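Local coordinates for protein ubiquitin-conjugating enzyme E2, putative (Trypanosoma cruzi, PDB 4DS2) that probably accepts activated ubiquitin or a related modifier as a thioester and helps pass it to target proteins, as ubiquitin-conjugating enzymes do, at residues N7-I13 / T48-W52; Y95-V99 / D129-S133. All blocks are in the same frame, centred on the assembly; numbering follows the deposited sequence.

Contact 1 (N7-I13 / T48-W52); sequences NISNKRI and TIYNW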
# COMPACT_ATOMS: atom_id res chain seq x y z
N ASN A 7 -13.81 9.70 -17.42
CA ASN A 7 -12.84 8.71 -17.97
C ASN A 7 -12.15 9.27 -19.20
O ASN A 7 -12.63 9.11 -20.34
CB ASN A 7 -13.57 7.37 -18.24
CG ASN A 7 -12.64 6.21 -18.62
OD1 ASN A 7 -11.44 6.22 -18.33
ND2 ASN A 7 -13.21 5.19 -19.24
N ILE A 8 -11.01 9.91 -18.94
CA ILE A 8 -10.37 10.93 -19.81
C ILE A 8 -8.89 10.58 -20.01
O ILE A 8 -8.33 10.03 -19.10
CB ILE A 8 -10.55 12.31 -19.07
CG1 ILE A 8 -11.93 12.91 -19.37
CG2 ILE A 8 -9.47 13.35 -19.35
CD1 ILE A 8 -12.31 12.96 -20.84
N SER A 9 -8.23 10.88 -21.15
CA SER A 9 -6.74 10.62 -21.27
C SER A 9 -6.05 11.42 -20.14
O SER A 9 -6.44 12.57 -19.91
CB SER A 9 -6.14 10.99 -22.67
OG SER A 9 -4.70 10.85 -22.77
N ASN A 10 -5.14 10.78 -19.40
CA ASN A 10 -4.20 11.46 -18.49
C ASN A 10 -2.76 11.05 -18.85
O ASN A 10 -2.40 9.90 -18.70
CB ASN A 10 -4.53 11.12 -17.04
CG ASN A 10 -3.80 12.01 -16.05
OD1 ASN A 10 -2.56 11.94 -15.91
ND2 ASN A 10 -4.55 12.85 -15.36
N LYS A 11 -1.95 11.97 -19.36
CA LYS A 11 -0.60 11.66 -19.81
C LYS A 11 0.20 10.92 -18.72
O LYS A 11 0.95 9.95 -19.01
CB LYS A 11 0.13 12.94 -20.28
CG LYS A 11 1.23 12.70 -21.32
CD LYS A 11 2.54 12.18 -20.68
CE LYS A 11 3.22 11.00 -21.39
NZ LYS A 11 4.65 10.84 -20.93
N ARG A 12 0.01 11.34 -17.46
CA ARG A 12 0.82 10.85 -16.35
C ARG A 12 0.34 9.57 -15.67
O ARG A 12 1.15 8.86 -15.07
CB ARG A 12 0.97 11.93 -15.30
CG ARG A 12 2.03 12.97 -15.64
CD ARG A 12 3.43 12.44 -15.33
NE ARG A 12 3.80 12.88 -13.99
CZ ARG A 12 3.82 12.11 -12.91
NH1 ARG A 12 3.52 10.84 -12.98
NH2 ARG A 12 4.17 12.63 -11.75
N ILE A 13 -0.95 9.26 -15.71
CA ILE A 13 -1.42 8.01 -15.16
C ILE A 13 -0.88 6.87 -16.05
O ILE A 13 -0.39 5.83 -15.53
CB ILE A 13 -2.97 7.91 -15.11
CG1 ILE A 13 -3.59 8.92 -14.13
CG2 ILE A 13 -3.39 6.52 -14.65
CD1 ILE A 13 -5.10 8.85 -14.05
N THR A 48 -10.38 0.60 -15.91
CA THR A 48 -10.26 2.02 -16.23
C THR A 48 -8.85 2.29 -15.85
O THR A 48 -8.29 1.53 -15.06
CB THR A 48 -11.25 2.84 -15.38
OG1 THR A 48 -12.55 2.72 -15.96
CG2 THR A 48 -10.90 4.21 -15.34
N ILE A 49 -8.22 3.33 -16.42
CA ILE A 49 -6.84 3.67 -16.02
C ILE A 49 -6.78 4.26 -14.62
O ILE A 49 -5.71 4.39 -14.03
CB ILE A 49 -6.14 4.63 -17.01
CG1 ILE A 49 -6.84 6.00 -17.07
CG2 ILE A 49 -6.10 4.01 -18.40
CD1 ILE A 49 -6.09 7.07 -17.83
N TYR A 50 -7.95 4.57 -14.09
CA TYR A 50 -8.14 5.26 -12.82
C TYR A 50 -8.21 4.35 -11.63
O TYR A 50 -8.22 4.81 -10.48
CB TYR A 50 -9.43 6.11 -12.87
CG TYR A 50 -9.26 7.25 -13.85
CD1 TYR A 50 -8.66 8.44 -13.46
CD2 TYR A 50 -9.61 7.09 -15.18
CE1 TYR A 50 -8.48 9.47 -14.36
CE2 TYR A 50 -9.42 8.10 -16.09
CZ TYR A 50 -8.86 9.28 -15.67
OH TYR A 50 -8.71 10.28 -16.58
N ASN A 51 -8.19 3.05 -11.90
CA ASN A 51 -8.32 2.09 -10.90
C ASN A 51 -7.38 0.92 -11.17
O ASN A 51 -7.55 0.14 -12.13
CB ASN A 51 -9.76 1.69 -10.88
CG ASN A 51 -10.21 1.42 -9.51
OD1 ASN A 51 -9.64 0.56 -8.82
ND2 ASN A 51 -11.16 2.23 -9.05
N TRP A 52 -6.33 0.82 -10.36
CA TRP A 52 -5.37 -0.26 -10.52
C TRP A 52 -5.53 -1.20 -9.39
O TRP A 52 -5.40 -0.82 -8.26
CB TRP A 52 -3.94 0.24 -10.49
CG TRP A 52 -3.55 1.37 -11.41
CD1 TRP A 52 -4.32 2.02 -12.38
CD2 TRP A 52 -2.23 1.98 -11.50
NE1 TRP A 52 -3.58 2.98 -13.02
CE2 TRP A 52 -2.31 2.99 -12.54
CE3 TRP A 52 -1.02 1.78 -10.84
CZ2 TRP A 52 -1.22 3.78 -12.89
CZ3 TRP A 52 0.08 2.57 -11.19
CH2 TRP A 52 -0.02 3.55 -12.20
O HOH W 1 -9.71 4.38 -18.71

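Contact 2 (Y95-V99 / D129-S133); sequences YSPLV and DRVFS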
# COMPACT_ATOMS: atom_id res chain seq x y z
N TYR A 95 -4.88 -6.56 9.85
CA TYR A 95 -4.94 -6.04 11.21
C TYR A 95 -3.74 -5.09 11.35
O TYR A 95 -2.61 -5.47 11.15
CB TYR A 95 -4.95 -7.16 12.26
CG TYR A 95 -5.16 -6.67 13.68
CD1 TYR A 95 -6.41 -6.22 14.11
CD2 TYR A 95 -4.09 -6.62 14.60
CE1 TYR A 95 -6.60 -5.75 15.41
CE2 TYR A 95 -4.27 -6.16 15.91
CZ TYR A 95 -5.53 -5.72 16.32
OH TYR A 95 -5.75 -5.25 17.61
N SER A 96 -4.03 -3.83 11.68
CA SER A 96 -3.02 -2.79 11.72
C SER A 96 -3.57 -1.53 12.36
O SER A 96 -4.77 -1.23 12.22
CB SER A 96 -2.57 -2.46 10.30
OG SER A 96 -1.93 -1.19 10.23
N PRO A 97 -2.68 -0.75 13.03
CA PRO A 97 -3.03 0.61 13.48
C PRO A 97 -3.27 1.60 12.33
O PRO A 97 -3.93 2.63 12.52
CB PRO A 97 -1.79 1.05 14.26
CG PRO A 97 -0.84 -0.12 14.31
CD PRO A 97 -1.24 -1.04 13.24
N LEU A 98 -2.72 1.29 11.15
CA LEU A 98 -2.71 2.25 10.02
C LEU A 98 -3.88 1.98 8.98
O LEU A 98 -4.20 2.82 8.13
CB LEU A 98 -1.29 2.31 9.39
CG LEU A 98 -0.06 2.73 10.26
CD1 LEU A 98 1.25 2.29 9.60
CD2 LEU A 98 -0.00 4.21 10.56
N VAL A 99 -4.56 0.84 9.15
CA VAL A 99 -5.65 0.41 8.25
C VAL A 99 -6.98 0.21 9.01
O VAL A 99 -7.02 -0.38 10.08
CB VAL A 99 -5.29 -0.92 7.56
CG1 VAL A 99 -6.36 -1.27 6.51
CG2 VAL A 99 -3.89 -0.87 6.96
N ASP A 129 5.61 -0.32 2.59
CA ASP A 129 6.67 -0.26 3.57
C ASP A 129 6.17 0.29 4.92
O ASP A 129 6.55 -0.19 6.00
CB ASP A 129 7.80 0.63 3.05
CG ASP A 129 8.78 1.00 4.14
OD1 ASP A 129 9.41 0.07 4.74
OD2 ASP A 129 8.91 2.22 4.41
N ARG A 130 5.37 1.33 4.84
CA ARG A 130 4.87 1.97 6.05
C ARG A 130 4.04 0.99 6.87
O ARG A 130 4.20 0.89 8.07
CB ARG A 130 4.07 3.22 5.66
CG ARG A 130 3.34 3.88 6.79
CD ARG A 130 4.25 4.33 7.88
NE ARG A 130 3.46 4.98 8.91
CZ ARG A 130 3.91 5.28 10.13
NH1 ARG A 130 5.15 4.98 10.49
NH2 ARG A 130 3.10 5.90 10.99
N VAL A 131 3.15 0.27 6.20
CA VAL A 131 2.21 -0.60 6.88
C VAL A 131 2.80 -1.96 7.29
O VAL A 131 2.59 -2.44 8.43
CB VAL A 131 0.98 -0.77 6.02
CG1 VAL A 131 0.03 -1.83 6.61
CG2 VAL A 131 0.30 0.59 5.90
N PHE A 132 3.55 -2.58 6.38
CA PHE A 132 4.12 -3.90 6.63
C PHE A 132 5.41 -3.87 7.46
O PHE A 132 5.75 -4.87 8.13
CB PHE A 132 4.39 -4.58 5.28
CG PHE A 132 3.15 -5.03 4.54
CD1 PHE A 132 1.97 -5.36 5.21
CD2 PHE A 132 3.20 -5.18 3.16
CE1 PHE A 132 0.86 -5.80 4.54
CE2 PHE A 132 2.09 -5.64 2.48
CZ PHE A 132 0.92 -5.95 3.17
N SER A 133 6.15 -2.76 7.35
CA SER A 133 7.51 -2.66 7.88
C SER A 133 7.79 -1.54 8.86
O SER A 133 8.55 -1.75 9.78
CB SER A 133 8.50 -2.63 6.73
OG SER A 133 8.70 -3.95 6.30
O HOH W 2 0.43 -2.32 10.46

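Contact 1 (N7-I13 / T48-W52)
N7 reaches T48 and Y50 with its amide oxygen: OD1 lies at the edge of the Y50 ring, 3.6 Å from CE2, and touches T48 CG2, the amide and ring planes standing 78° apart. With CG trans to the backbone N (chi1 -172°), the side chain reaches the turn, where one water donates to N7 OD1 and accepts from I49 N. At I8 the backbone does the work. Its carbonyl oxygen receives the Y50 hydroxyl, OH to O 2.6 Å, tilted 25° from the carbonyl plane, while the end of the I8 side chain leads away. I49 CD1 lies by the same oxygen and 4.1 Å from N10 N.

N10 is the N-cap of helix 11-27. Its OD1 accepts from I13 N at 3.1 Å, the donor sitting above the carbonyl plane, and more weakly from R12 N; ND2 is held by Y81 O. This is the opening of the N-terminal helix of the ubiquitin-conjugating fold, set against the type I turn T48-N51 that joins strands 40-46 and 51-57 of the antiparallel sheet.

I13 supplies the apolar contact, its two gamma branches meeting different partners: CG1 carries CD1 to Y50, 3.5 Å from CE1, the side chains crossing at about a right angle, while CG2 turns to I49 CB and the W52 indole. I13 O lies at the edge of the indole, 3.4 Å from W52 CZ2. The indole is tied back to its own turn, NE1 donating to I49 O over 2.7 Å, which helps fix its rotation against the helix; F77, just after strand 70-76, meets the indole with its ring.

Contact 2 (Y95-V99 / D129-S133)
L98 and R130 lie across each other at about a right angle, and the leucine's two methyls do the touching. CD1 lies 3.5 Å from R130 NE and also meets R130 CG, while CD2 rests 3.6 Å from R130 NH2; CD1 approaches the guanidinium obliquely. A bend at chi2 (60°) carries the arginine chain to the leucine, and beyond it the polar end has its own partners, a salt bridge from NH2 to D141 and a bond from NH1 to S137 O. The leucine methyls thus lie against a buried guanidinium, whose charge D141 probably balances.

V131 presents two branches to the loop. CG2 faces L98 CD1 at 4.2 Å, whereas CG1 meets V99 CG2 at 4.1 Å, those two valines again crossing nearly perpendicular. F90 of strand 87-90 also packs on V99, and M109 touches both R130 and V131.

S96 supplies the polar link. Its OG accepts from L98 N at 2.8 Å, closing an ST turn that shapes the loop, and shares a water with V131 O, to which the water donates over 3.0 Å. The water links the loop to the last turn of the helix, with no direct hydrogen bond between the two segments. In the ubiquitin-conjugating fold this is where the long loop following the fourth strand packs on the central helix, here 120-132.

Contact 1 is partly buried at the margin of the chain, about 19 Å from its centre, whereas contact 2 is wholly buried and about 9 Å from it. They lie on opposite sides of that centre, with 27 Å between their midpoints, and share no helix or strand: 7-13 and 48-52 join the N-terminal helix to the strand 51-57 end, while 95-99 and 129-133 join a loop to helix 120-132. A direct tyrosine-carbonyl hydrogen bond crosses contact 1, beside apolar packing; contact 2 has none, relying on methyls set against one another and against an arginine, and on one water. A water bridges each pair of segments, near exposed residues in the first and among buried ones in the second.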